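Local coordinates for protein tartrate dehydrogenase/decarboxylase (Pseudomonas putida, PDB 3FLK) that oxidises tartrate with NAD+ and a divalent metal ion, and also converts meso-tartrate to D-glycerate and D-malate to pyruvate, at residues R170-A175 / V240-N245. The protein carries 1 engineered substitution. Sequence-based numbering, arbitrary orientation.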
ATOM      1  N   ARG A 170       4.765  18.713 -12.991  1.00 13.25           N
ATOM      2  CA  ARG A 170       4.250  18.192 -14.258  1.00 13.15           C
ATOM      3  C   ARG A 170       3.283  17.011 -14.108  1.00 12.87           C
ATOM      4  O   ARG A 170       2.341  16.886 -14.888  1.00 12.73           O
ATOM      5  CB  ARG A 170       5.383  17.878 -15.245  1.00 13.28           C
ATOM      6  CG  ARG A 170       6.304  16.734 -14.849  1.00 13.24           C
ATOM      7  CD  ARG A 170       7.407  16.567 -15.876  1.00 13.65           C
ATOM      8  NE  ARG A 170       8.285  15.443 -15.560  1.00 14.11           N
ATOM      9  CZ  ARG A 170       9.281  15.024 -16.335  1.00 14.86           C
ATOM     10  NH1 ARG A 170       9.538  15.624 -17.493  1.00 14.70           N
ATOM     11  NH2 ARG A 170      10.019  13.992 -15.950  1.00 15.23           N
ATOM     12  N   ILE A 171       3.508  16.153 -13.112  1.00 12.33           N
ATOM     13  CA  ILE A 171       2.568  15.061 -12.840  1.00 12.03           C
ATOM     14  C   ILE A 171       1.271  15.592 -12.217  1.00 12.02           C
ATOM     15  O   ILE A 171       0.181  15.127 -12.556  1.00 11.56           O
ATOM     16  CB  ILE A 171       3.200  13.893 -11.999  1.00 11.89           C
ATOM     17  CG1 ILE A 171       2.322  12.633 -12.058  1.00 11.92           C
ATOM     18  CG2 ILE A 171       3.466  14.305 -10.551  1.00 11.66           C
ATOM     19  CD1 ILE A 171       2.321  11.936 -13.419  1.00 12.12           C
ATOM     20  N   LEU A 172       1.398  16.577 -11.327  1.00 12.09           N
ATOM     21  CA  LEU A 172       0.240  17.210 -10.694  1.00 12.46           C
ATOM     22  C   LEU A 172      -0.596  17.961 -11.724  1.00 12.65           C
ATOM     23  O   LEU A 172      -1.827  17.885 -11.704  1.00 12.68           O
ATOM     24  CB  LEU A 172       0.673  18.154  -9.565  1.00 12.61           C
ATOM     25  CG  LEU A 172       1.242  17.525  -8.287  1.00 12.94           C
ATOM     26  CD1 LEU A 172       1.851  18.598  -7.400  1.00 13.18           C
ATOM     27  CD2 LEU A 172       0.195  16.711  -7.524  1.00 13.03           C
ATOM     28  N   LYS A 173       0.077  18.670 -12.627  1.00 12.94           N
ATOM     29  CA  LYS A 173      -0.599  19.382 -13.709  1.00 13.47           C
ATOM     30  C   LYS A 173      -1.398  18.422 -14.588  1.00 13.47           C
ATOM     31  O   LYS A 173      -2.565  18.677 -14.882  1.00 13.41           O
ATOM     32  CB  LYS A 173       0.392  20.184 -14.554  1.00 13.62           C
ATOM     33  CG  LYS A 173      -0.278  21.044 -15.623  1.00 14.77           C
ATOM     34  CD  LYS A 173       0.696  22.013 -16.264  1.00 17.00           C
ATOM     35  CE  LYS A 173      -0.010  22.921 -17.264  1.00 18.73           C
ATOM     36  NZ  LYS A 173      -0.482  22.176 -18.462  1.00 19.78           N
ATOM     37  N   TYR A 174      -0.774  17.316 -14.989  1.00 13.54           N
ATOM     38  CA  TYR A 174      -1.459  16.320 -15.806  1.00 13.59           C
ATOM     39  C   TYR A 174      -2.733  15.821 -15.123  1.00 13.43           C
ATOM     40  O   TYR A 174      -3.797  15.773 -15.747  1.00 13.40           O
ATOM     41  CB  TYR A 174      -0.536  15.146 -16.161  1.00 13.87           C
ATOM     42  CG  TYR A 174      -1.052  14.331 -17.328  1.00 14.22           C
ATOM     43  CD1 TYR A 174      -0.645  14.612 -18.634  1.00 14.51           C
ATOM     44  CD2 TYR A 174      -1.972  13.298 -17.133  1.00 13.96           C
ATOM     45  CE1 TYR A 174      -1.127  13.870 -19.715  1.00 14.96           C
ATOM     46  CE2 TYR A 174      -2.462  12.556 -18.206  1.00 14.30           C
ATOM     47  CZ  TYR A 174      -2.035  12.846 -19.491  1.00 14.80           C
ATOM     48  OH  TYR A 174      -2.513  12.110 -20.555  1.00 15.60           O
ATOM     49  N   ALA A 175      -2.621  15.483 -13.839  1.00 13.18           N
ATOM     50  CA  ALA A 175      -3.742  14.947 -13.066  1.00 13.09           C
ATOM     51  C   ALA A 175      -4.894  15.939 -12.916  1.00 13.18           C
ATOM     52  O   ALA A 175      -6.060  15.559 -13.030  1.00 12.88           O
ATOM     53  CB  ALA A 175      -3.270  14.474 -11.702  1.00 13.02           C
ATOM     54  N   VAL A 240      -9.949  10.736  -9.948  1.00 14.91           N
ATOM     55  CA  VAL A 240      -8.543  10.844 -10.340  1.00 14.33           C
ATOM     56  C   VAL A 240      -7.688  10.742  -9.080  1.00 13.94           C
ATOM     57  O   VAL A 240      -7.867  11.518  -8.138  1.00 13.74           O
ATOM     58  CB  VAL A 240      -8.238  12.166 -11.093  1.00 14.30           C
ATOM     59  CG1 VAL A 240      -6.746  12.301 -11.394  1.00 13.94           C
ATOM     60  CG2 VAL A 240      -9.040  12.250 -12.386  1.00 14.54           C
ATOM     61  N   VAL A 241      -6.783   9.767  -9.062  1.00 13.39           N
ATOM     62  CA  VAL A 241      -5.865   9.579  -7.939  1.00 12.76           C
ATOM     63  C   VAL A 241      -4.435   9.816  -8.418  1.00 12.59           C
ATOM     64  O   VAL A 241      -3.927   9.088  -9.275  1.00 12.60           O
ATOM     65  CB  VAL A 241      -6.008   8.175  -7.288  1.00 12.99           C
ATOM     66  CG1 VAL A 241      -5.115   8.053  -6.055  1.00 12.74           C
ATOM     67  CG2 VAL A 241      -7.461   7.897  -6.909  1.00 12.42           C
ATOM     68  N   VAL A 242      -3.800  10.851  -7.876  1.00 11.99           N
ATOM     69  CA  VAL A 242      -2.430  11.198  -8.243  1.00 11.59           C
ATOM     70  C   VAL A 242      -1.467  10.768  -7.132  1.00 11.65           C
ATOM     71  O   VAL A 242      -1.746  10.955  -5.944  1.00 11.49           O
ATOM     72  CB  VAL A 242      -2.287  12.710  -8.624  1.00 11.57           C
ATOM     73  CG1 VAL A 242      -2.580  13.631  -7.433  1.00 10.86           C
ATOM     74  CG2 VAL A 242      -0.914  13.003  -9.239  1.00 11.49           C
ATOM     75  N   ALA A 243      -0.347  10.171  -7.529  1.00 11.62           N
ATOM     76  CA  ALA A 243       0.566   9.541  -6.576  1.00 11.89           C
ATOM     77  C   ALA A 243       2.002   9.501  -7.080  1.00 11.97           C
ATOM     78  O   ALA A 243       2.254   9.597  -8.284  1.00 12.07           O
ATOM     79  CB  ALA A 243       0.079   8.125  -6.240  1.00 11.74           C
ATOM     80  N   SER A 244       2.938   9.358  -6.142  1.00 12.11           N
ATOM     81  CA  SER A 244       4.356   9.163  -6.447  1.00 12.43           C
ATOM     82  C   SER A 244       4.593   7.793  -7.092  1.00 12.50           C
ATOM     83  O   SER A 244       3.675   6.972  -7.179  1.00 12.58           O
ATOM     84  CB  SER A 244       5.175   9.256  -5.159  1.00 12.36           C
ATOM     85  OG  SER A 244       4.875   8.154  -4.314  1.00 12.51           O
ATOM     86  N   ASN A 245       5.831   7.552  -7.519  1.00 12.72           N
ATOM     87  CA  ASN A 245       6.226   6.303  -8.180  1.00 12.90           C
ATOM     88  C   ASN A 245       5.818   5.052  -7.402  1.00 12.86           C
ATOM     89  O   ASN A 245       5.165   4.155  -7.950  1.00 12.84           O
ATOM     90  CB  ASN A 245       7.739   6.299  -8.432  1.00 13.14           C
ATOM     91  CG  ASN A 245       8.117   5.662  -9.758  1.00 13.75           C
ATOM     92  OD1 ASN A 245       7.451   4.745 -10.245  1.00 14.35           O
ATOM     93  ND2 ASN A 245       9.204   6.148 -10.349  1.00 13.80           N
TER
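Val242 turns CG2 anti to its backbone N and sets CG1 between N and the carbonyl carbon (chi1 64°), spreading its two methyls toward different residues of helix 165-181. CG2 lies against Ala175, 3.7 Å from its CB, and more loosely meets Ile171, its distance to Ile171 CG1 being 4.3 Å. CG1 goes to Leu172: with CG anti to the carbonyl carbon (chi1 -70°) and chi2 extended, Leu172 presents CD2 to Val242 CG1 at 4.1 Å, the two side chains crossing at about a right angle. The methyl of Ala175 also sits 3.7 Å from Val242 CB, and its small size is consistent with the close approach here, 6.2 Å between the CA atoms of Ala175 and Val242. Two residues earlier, Val240 CG1 packs beside the same alanine, 3.7 Å from Ala175 O and 4.1 Å from Ala175 CB. No hydrogen bond joins the segments, and all five touching residues are buried. Trp203 of helix 199-211 touches Ile171 and Leu172, while Val133 of the adjacent strand 129-135 touches Ile171 and Val240. The axes of segments 170-175 and 240-243 run antiparallel (178°) and approach to 8.9 Å, with strand 240-243 hydrogen-bonded between strands 129-135 and 186-191. This is the helix-on-sheet packing of an alpha/beta layer, here within the isocitrate/isopropylmalate dehydrogenase fold.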